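Local coordinates for exocyst complex component EXO70 (Saccharomyces cerevisiae, PDB 2B1E), which helps tether secretory vesicles to sites of exocytosis as a subunit of the exocyst, and takes part in assembly of that complex, at residues D315-L320 / T422-I427; E340-S345 / N365-C370. All blocks are in the same frame, centred on the assembly; numbering follows the deposited sequence.

Contact 1 (D315-L320 / T422-I427); sequences DTMSRL and TLVEQI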
ATOM      1  N   ASP A 315      13.209  -5.875  15.579  1.00 25.86           N
ATOM      2  CA  ASP A 315      12.567  -4.739  14.925  1.00 26.50           C
ATOM      3  C   ASP A 315      12.242  -5.005  13.461  1.00 26.97           C
ATOM      4  O   ASP A 315      11.133  -4.728  13.000  1.00 25.15           O
ATOM      5  CB  ASP A 315      13.460  -3.500  15.011  1.00 28.24           C
ATOM      6  CG  ASP A 315      12.783  -2.248  14.465  1.00 29.64           C
ATOM      7  OD1 ASP A 315      11.922  -1.682  15.173  1.00 30.55           O
ATOM      8  OD2 ASP A 315      13.107  -1.835  13.327  1.00 28.82           O
ATOM      9  N   THR A 316      13.217  -5.533  12.727  1.00 27.38           N
ATOM     10  CA  THR A 316      13.026  -5.811  11.309  1.00 26.52           C
ATOM     11  C   THR A 316      11.851  -6.748  11.028  1.00 26.76           C
ATOM     12  O   THR A 316      11.082  -6.513  10.096  1.00 27.32           O
ATOM     13  CB  THR A 316      14.308  -6.409  10.676  1.00 25.45           C
ATOM     14  OG1 THR A 316      15.381  -5.467  10.795  1.00 24.87           O
ATOM     15  CG2 THR A 316      14.091  -6.707   9.197  1.00 27.25           C
ATOM     16  N   MET A 317      11.701  -7.802  11.821  1.00 26.43           N
ATOM     17  CA  MET A 317      10.605  -8.735  11.581  1.00 26.84           C
ATOM     18  C   MET A 317       9.252  -8.158  11.997  1.00 29.07           C
ATOM     19  O   MET A 317       8.241  -8.403  11.336  1.00 28.94           O
ATOM     20  CB  MET A 317      10.870 -10.066  12.283  1.00 25.08           C
ATOM     21  CG  MET A 317      12.075 -10.814  11.716  1.00 24.95           C
ATOM     22  SD  MET A 317      12.109 -10.920   9.906  1.00 19.56           S
ATOM     23  CE  MET A 317      13.129  -9.625   9.505  1.00 25.98           C
ATOM     24  N   SER A 318       9.228  -7.383  13.075  1.00 30.01           N
ATOM     25  CA  SER A 318       7.982  -6.770  13.515  1.00 31.37           C
ATOM     26  C   SER A 318       7.505  -5.886  12.364  1.00 32.00           C
ATOM     27  O   SER A 318       6.327  -5.886  12.004  1.00 33.43           O
ATOM     28  CB  SER A 318       8.214  -5.916  14.762  1.00 32.06           C
ATOM     29  OG  SER A 318       6.999  -5.343  15.220  1.00 34.38           O
ATOM     30  N   ARG A 319       8.442  -5.147  11.783  1.00 31.91           N
ATOM     31  CA  ARG A 319       8.150  -4.256  10.667  1.00 32.49           C
ATOM     32  C   ARG A 319       7.583  -5.035   9.482  1.00 31.60           C
ATOM     33  O   ARG A 319       6.537  -4.676   8.934  1.00 29.93           O
ATOM     34  CB  ARG A 319       9.422  -3.507  10.253  1.00 34.35           C
ATOM     35  CG  ARG A 319       9.289  -2.649   9.001  1.00 38.61           C
ATOM     36  CD  ARG A 319       8.264  -1.531   9.159  1.00 42.06           C
ATOM     37  NE  ARG A 319       8.585  -0.614  10.250  1.00 43.24           N
ATOM     38  CZ  ARG A 319       7.884   0.482  10.530  1.00 46.26           C
ATOM     39  NH1 ARG A 319       6.826   0.798   9.797  1.00 46.81           N
ATOM     40  NH2 ARG A 319       8.234   1.261  11.545  1.00 49.12           N
ATOM     41  N   LEU A 320       8.277  -6.097   9.080  1.00 31.40           N
ATOM     42  CA  LEU A 320       7.814  -6.923   7.968  1.00 31.46           C
ATOM     43  C   LEU A 320       6.474  -7.557   8.343  1.00 32.50           C
ATOM     44  O   LEU A 320       5.602  -7.752   7.489  1.00 32.05           O
ATOM     45  CB  LEU A 320       8.843  -8.016   7.644  1.00 29.04           C
ATOM     46  CG  LEU A 320      10.181  -7.549   7.062  1.00 27.88           C
ATOM     47  CD1 LEU A 320      11.087  -8.747   6.817  1.00 26.17           C
ATOM     48  CD2 LEU A 320       9.939  -6.789   5.762  1.00 27.92           C
ATOM     49  N   THR A 422      16.930 -17.708  12.904  1.00 20.01           N
ATOM     50  CA  THR A 422      16.000 -18.636  13.541  1.00 21.59           C
ATOM     51  C   THR A 422      14.720 -17.888  13.904  1.00 22.82           C
ATOM     52  O   THR A 422      13.614 -18.381  13.662  1.00 20.53           O
ATOM     53  CB  THR A 422      16.609 -19.271  14.808  1.00 20.67           C
ATOM     54  OG1 THR A 422      17.532 -20.292  14.423  1.00 19.59           O
ATOM     55  CG2 THR A 422      15.518 -19.885  15.684  1.00 23.38           C
ATOM     56  N   LEU A 423      14.869 -16.696  14.483  1.00 22.66           N
ATOM     57  CA  LEU A 423      13.701 -15.896  14.830  1.00 21.45           C
ATOM     58  C   LEU A 423      13.050 -15.443  13.524  1.00 22.35           C
ATOM     59  O   LEU A 423      11.823 -15.424  13.410  1.00 21.54           O
ATOM     60  CB  LEU A 423      14.082 -14.673  15.671  1.00 23.37           C
ATOM     61  CG  LEU A 423      12.906 -13.715  15.914  1.00 23.73           C
ATOM     62  CD1 LEU A 423      11.791 -14.452  16.643  1.00 23.77           C
ATOM     63  CD2 LEU A 423      13.357 -12.516  16.718  1.00 26.25           C
ATOM     64  N   VAL A 424      13.868 -15.098  12.530  1.00 20.85           N
ATOM     65  CA  VAL A 424      13.334 -14.667  11.237  1.00 22.39           C
ATOM     66  C   VAL A 424      12.380 -15.706  10.648  1.00 25.19           C
ATOM     67  O   VAL A 424      11.287 -15.372  10.182  1.00 25.20           O
ATOM     68  CB  VAL A 424      14.458 -14.416  10.210  1.00 21.81           C
ATOM     69  CG1 VAL A 424      13.866 -14.264   8.806  1.00 21.70           C
ATOM     70  CG2 VAL A 424      15.228 -13.172  10.585  1.00 22.69           C
ATOM     71  N   GLU A 425      12.795 -16.967  10.670  1.00 25.80           N
ATOM     72  CA  GLU A 425      11.972 -18.042  10.132  1.00 28.35           C
ATOM     73  C   GLU A 425      10.719 -18.317  10.969  1.00 28.54           C
ATOM     74  O   GLU A 425       9.672 -18.694  10.433  1.00 28.83           O
ATOM     75  CB  GLU A 425      12.810 -19.313   9.997  1.00 29.49           C
ATOM     76  CG  GLU A 425      12.035 -20.518   9.515  1.00 31.43           C
ATOM     77  CD  GLU A 425      12.909 -21.495   8.766  1.00 33.65           C
ATOM     78  OE1 GLU A 425      14.008 -21.819   9.266  1.00 30.96           O
ATOM     79  OE2 GLU A 425      12.492 -21.938   7.676  1.00 34.71           O
ATOM     80  N   GLN A 426      10.827 -18.119  12.278  1.00 27.32           N
ATOM     81  CA  GLN A 426       9.701 -18.335  13.176  1.00 28.43           C
ATOM     82  C   GLN A 426       8.602 -17.307  12.923  1.00 29.24           C
ATOM     83  O   GLN A 426       7.412 -17.643  12.891  1.00 28.54           O
ATOM     84  CB  GLN A 426      10.167 -18.247  14.633  1.00 28.92           C
ATOM     85  CG  GLN A 426      11.210 -19.289  14.998  1.00 29.14           C
ATOM     86  CD  GLN A 426      11.661 -19.185  16.437  1.00 30.44           C
ATOM     87  OE1 GLN A 426      11.898 -18.091  16.948  1.00 30.54           O
ATOM     88  NE2 GLN A 426      11.799 -20.329  17.099  1.00 31.70           N
ATOM     89  N   ILE A 427       9.004 -16.054  12.737  1.00 28.32           N
ATOM     90  CA  ILE A 427       8.049 -14.979  12.495  1.00 29.51           C
ATOM     91  C   ILE A 427       7.433 -15.057  11.102  1.00 30.29           C
ATOM     92  O   ILE A 427       6.330 -14.553  10.874  1.00 29.03           O
ATOM     93  CB  ILE A 427       8.712 -13.605  12.726  1.00 29.97           C
ATOM     94  CG1 ILE A 427       8.920 -13.409  14.230  1.00 28.85           C
ATOM     95  CG2 ILE A 427       7.853 -12.482  12.139  1.00 29.87           C
ATOM     96  CD1 ILE A 427       9.636 -12.140  14.599  1.00 30.53           C
TER

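Contact 2 (E340-S345 / N365-C370); sequences ENWLPS and NVLLSC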
ATOM      1  N   GLU A 340      15.241  -1.899  -7.763  1.00 47.80           N
ATOM      2  CA  GLU A 340      16.262  -0.877  -7.593  1.00 48.12           C
ATOM      3  C   GLU A 340      15.707   0.374  -6.927  1.00 47.17           C
ATOM      4  O   GLU A 340      16.452   1.304  -6.621  1.00 47.39           O
ATOM      5  CB  GLU A 340      16.885  -0.530  -8.945  1.00 49.39           C
ATOM      6  CG  GLU A 340      17.533  -1.727  -9.622  1.00 51.41           C
ATOM      7  CD  GLU A 340      18.205  -1.373 -10.932  1.00 52.67           C
ATOM      8  OE1 GLU A 340      17.522  -0.810 -11.814  1.00 53.37           O
ATOM      9  OE2 GLU A 340      19.412  -1.664 -11.081  1.00 53.41           O
ATOM     10  N   ASN A 341      14.399   0.391  -6.695  1.00 46.12           N
ATOM     11  CA  ASN A 341      13.756   1.531  -6.045  1.00 45.43           C
ATOM     12  C   ASN A 341      13.875   1.439  -4.526  1.00 43.78           C
ATOM     13  O   ASN A 341      13.715   2.439  -3.824  1.00 43.45           O
ATOM     14  CB  ASN A 341      12.273   1.616  -6.434  1.00 45.91           C
ATOM     15  CG  ASN A 341      12.060   2.204  -7.818  1.00 47.61           C
ATOM     16  OD1 ASN A 341      10.922   2.357  -8.269  1.00 48.03           O
ATOM     17  ND2 ASN A 341      13.152   2.543  -8.496  1.00 46.87           N
ATOM     18  N   TRP A 342      14.155   0.241  -4.018  1.00 42.18           N
ATOM     19  CA  TRP A 342      14.289   0.052  -2.579  1.00 40.75           C
ATOM     20  C   TRP A 342      15.688  -0.395  -2.155  1.00 39.38           C
ATOM     21  O   TRP A 342      16.019  -0.358  -0.971  1.00 38.43           O
ATOM     22  CB  TRP A 342      13.236  -0.945  -2.066  1.00 41.16           C
ATOM     23  CG  TRP A 342      13.383  -2.361  -2.562  1.00 41.47           C
ATOM     24  CD1 TRP A 342      14.427  -3.206  -2.331  1.00 41.67           C
ATOM     25  CD2 TRP A 342      12.426  -3.107  -3.329  1.00 42.04           C
ATOM     26  NE1 TRP A 342      14.182  -4.431  -2.901  1.00 42.40           N
ATOM     27  CE2 TRP A 342      12.960  -4.400  -3.520  1.00 42.20           C
ATOM     28  CE3 TRP A 342      11.167  -2.809  -3.871  1.00 42.11           C
ATOM     29  CZ2 TRP A 342      12.281  -5.398  -4.231  1.00 42.47           C
ATOM     30  CZ3 TRP A 342      10.487  -3.803  -4.579  1.00 42.26           C
ATOM     31  CH2 TRP A 342      11.048  -5.082  -4.751  1.00 43.39           C
ATOM     32  N   LEU A 343      16.509  -0.816  -3.113  1.00 38.36           N
ATOM     33  CA  LEU A 343      17.870  -1.245  -2.800  1.00 38.47           C
ATOM     34  C   LEU A 343      18.825  -0.058  -2.799  1.00 39.47           C
ATOM     35  O   LEU A 343      18.595   0.936  -3.490  1.00 38.58           O
ATOM     36  CB  LEU A 343      18.369  -2.275  -3.819  1.00 38.33           C
ATOM     37  CG  LEU A 343      17.742  -3.670  -3.841  1.00 38.59           C
ATOM     38  CD1 LEU A 343      18.426  -4.503  -4.914  1.00 38.77           C
ATOM     39  CD2 LEU A 343      17.892  -4.334  -2.485  1.00 38.41           C
ATOM     40  N   PRO A 344      19.916  -0.148  -2.021  1.00 39.77           N
ATOM     41  CA  PRO A 344      20.899   0.936  -1.952  1.00 41.16           C
ATOM     42  C   PRO A 344      21.539   1.197  -3.316  1.00 42.09           C
ATOM     43  O   PRO A 344      21.673   0.285  -4.131  1.00 41.38           O
ATOM     44  CB  PRO A 344      21.896   0.428  -0.914  1.00 40.75           C
ATOM     45  CG  PRO A 344      21.832  -1.054  -1.092  1.00 40.68           C
ATOM     46  CD  PRO A 344      20.350  -1.296  -1.210  1.00 39.62           C
ATOM     47  N   SER A 345      21.927   2.448  -3.548  1.00 43.72           N
ATOM     48  CA  SER A 345      22.536   2.870  -4.808  1.00 45.48           C
ATOM     49  C   SER A 345      23.336   1.796  -5.537  1.00 46.66           C
ATOM     50  O   SER A 345      22.871   1.239  -6.532  1.00 47.49           O
ATOM     51  CB  SER A 345      23.426   4.092  -4.574  1.00 46.62           C
ATOM     52  OG  SER A 345      22.667   5.187  -4.093  1.00 47.90           O
ATOM     53  N   ASN A 365       3.125 -10.216  -7.013  1.00 48.14           N
ATOM     54  CA  ASN A 365       3.457 -11.253  -6.042  1.00 45.17           C
ATOM     55  C   ASN A 365       4.945 -11.579  -6.048  1.00 44.38           C
ATOM     56  O   ASN A 365       5.554 -11.748  -4.992  1.00 42.74           O
ATOM     57  CB  ASN A 365       2.647 -12.517  -6.319  1.00 44.38           C
ATOM     58  CG  ASN A 365       1.163 -12.245  -6.374  1.00 43.85           C
ATOM     59  OD1 ASN A 365       0.644 -11.783  -7.391  1.00 42.87           O
ATOM     60  ND2 ASN A 365       0.471 -12.510  -5.271  1.00 40.87           N
ATOM     61  N   VAL A 366       5.524 -11.668  -7.240  1.00 42.79           N
ATOM     62  CA  VAL A 366       6.943 -11.960  -7.379  1.00 41.53           C
ATOM     63  C   VAL A 366       7.740 -10.769  -6.863  1.00 40.10           C
ATOM     64  O   VAL A 366       8.726 -10.925  -6.144  1.00 38.69           O
ATOM     65  CB  VAL A 366       7.317 -12.205  -8.859  1.00 41.95           C
ATOM     66  CG1 VAL A 366       8.817 -12.410  -8.993  1.00 43.03           C
ATOM     67  CG2 VAL A 366       6.565 -13.414  -9.390  1.00 42.40           C
ATOM     68  N   LEU A 367       7.293  -9.576  -7.231  1.00 38.12           N
ATOM     69  CA  LEU A 367       7.951  -8.349  -6.827  1.00 37.44           C
ATOM     70  C   LEU A 367       7.955  -8.190  -5.309  1.00 36.58           C
ATOM     71  O   LEU A 367       8.995  -7.916  -4.708  1.00 36.76           O
ATOM     72  CB  LEU A 367       7.254  -7.158  -7.477  1.00 37.79           C
ATOM     73  CG  LEU A 367       8.043  -5.857  -7.518  1.00 39.06           C
ATOM     74  CD1 LEU A 367       9.370  -6.085  -8.232  1.00 39.39           C
ATOM     75  CD2 LEU A 367       7.222  -4.801  -8.237  1.00 39.94           C
ATOM     76  N   LEU A 368       6.789  -8.372  -4.696  1.00 34.34           N
ATOM     77  CA  LEU A 368       6.654  -8.243  -3.250  1.00 31.73           C
ATOM     78  C   LEU A 368       7.448  -9.314  -2.505  1.00 30.86           C
ATOM     79  O   LEU A 368       7.983  -9.056  -1.424  1.00 28.60           O
ATOM     80  CB  LEU A 368       5.180  -8.321  -2.846  1.00 29.30           C
ATOM     81  CG  LEU A 368       4.870  -8.155  -1.355  1.00 30.19           C
ATOM     82  CD1 LEU A 368       5.364  -6.797  -0.881  1.00 30.58           C
ATOM     83  CD2 LEU A 368       3.372  -8.295  -1.123  1.00 29.33           C
ATOM     84  N   SER A 369       7.510 -10.518  -3.069  1.00 29.62           N
ATOM     85  CA  SER A 369       8.267 -11.597  -2.440  1.00 29.72           C
ATOM     86  C   SER A 369       9.737 -11.218  -2.443  1.00 29.27           C
ATOM     87  O   SER A 369      10.440 -11.427  -1.457  1.00 27.27           O
ATOM     88  CB  SER A 369       8.094 -12.919  -3.196  1.00 29.26           C
ATOM     89  OG  SER A 369       8.931 -13.924  -2.634  1.00 26.28           O
ATOM     90  N   CYS A 370      10.189 -10.657  -3.561  1.00 29.67           N
ATOM     91  CA  CYS A 370      11.579 -10.249  -3.698  1.00 31.83           C
ATOM     92  C   CYS A 370      11.915  -9.232  -2.612  1.00 31.01           C
ATOM     93  O   CYS A 370      12.963  -9.318  -1.971  1.00 30.52           O
ATOM     94  CB  CYS A 370      11.827  -9.643  -5.084  1.00 31.36           C
ATOM     95  SG  CYS A 370      13.583  -9.407  -5.487  1.00 37.91           S
TER

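Contact 1 (D315-L320 / T422-I427)
Met317 lies across Val424 and Ile427 where helix 311-323 packs on helix 410-429. This is apolar helix-helix packing in the long all-helical rod of Exo70. The backbones come nearest at Met317 and Val424, with CA atoms 6.5 Å apart. The tight part is at the root of the methionine. Met317 CB lies only 3.3 Å from Ile427 CD1, a squeeze for two carbons. The isoleucine chain is extended (chi2 177°), which carries CD1 across to that carbon. Further out, the methionine bends at chi2 (-47°) and at chi3 (97°). Its sulfur then meets the fork of the valine: Met317 SD is 3.9 Å from both Val424 CG1 and Val424 CG2. This end is buried, and Ile376 and Leu379 of helix 364-391 also touch Val424. An alanine in place of Met317 would probably open a gap beside the valine methyls, which would lose the sulfur they pack on. The other flank is more open. Ile427 makes the tight touch yet is partly exposed, and so are Ser318 and Leu423, which add next to nothing to the contact. Ser318 OG makes a weak hydrogen bond to Lys322 NZ, one turn on. Beside the tight pair, the second branch of the isoleucine sits at ordinary distance, with Ile427 CG2 3.9 Å from Met317 CB.

Contact 2 (E340-S345 / N365-C370)
Trp342 reaches from its loop to Leu367 and Cys370 on helix 364-391, and its indole makes the whole contact. The apolar touches come from the six-membered ring. Trp342 CH2 is 4.0 Å from Leu367 CD1, and the two side chains cross at a slant. Trp342 CZ2 is 4.4 Å from Cys370 CB, a lighter touch. The ring also meets the helix backbone. Trp342 CH2 is 3.5 Å from Leu367 O, and Trp342 CZ2 is 4.2 Å from Cys370 C. Both backbone atoms approach the ring obliquely. The first torsion of Trp342 (chi1 66°) sets CG between its own backbone N and carbonyl carbon, a crowded position, and the indole projects from there to the helix. Polar and aromatic partners lie further along the same helix. The indole NE1 is hydrogen-bonded to Asp374 OD2, which satisfies the buried N-H and probably fixes the turn of the ring. Phe371 packs against the indole edge-to-face. Ile290 of helix 268-299 touches it as well. This is loop-on-helix packing through a buried tryptophan, in the all-helical C-terminal region of Exo70: the loop after helix 327-333 lies on helix 364-391.

Overall arrangement
Contact 1 begins first along the chain, with 315-320 on helix 311-323. The chain then passes through helix 327-333 into the loop that holds 340-345. Contact 2 closes the shorter loop when helix 364-391 brings 365-370 back to it, with 19 residues between the segments. Contact 1 closes the wider loop at 422-427 on helix 410-429, with 101 residues between its segments. Contact 2 is thus nested inside contact 1. Their centres are 18 Å apart and their nearest atoms about 8 Å, so they do not touch. Helix 364-391 links the two regions: it carries one segment of contact 2, and further along it packs against both helices of contact 1.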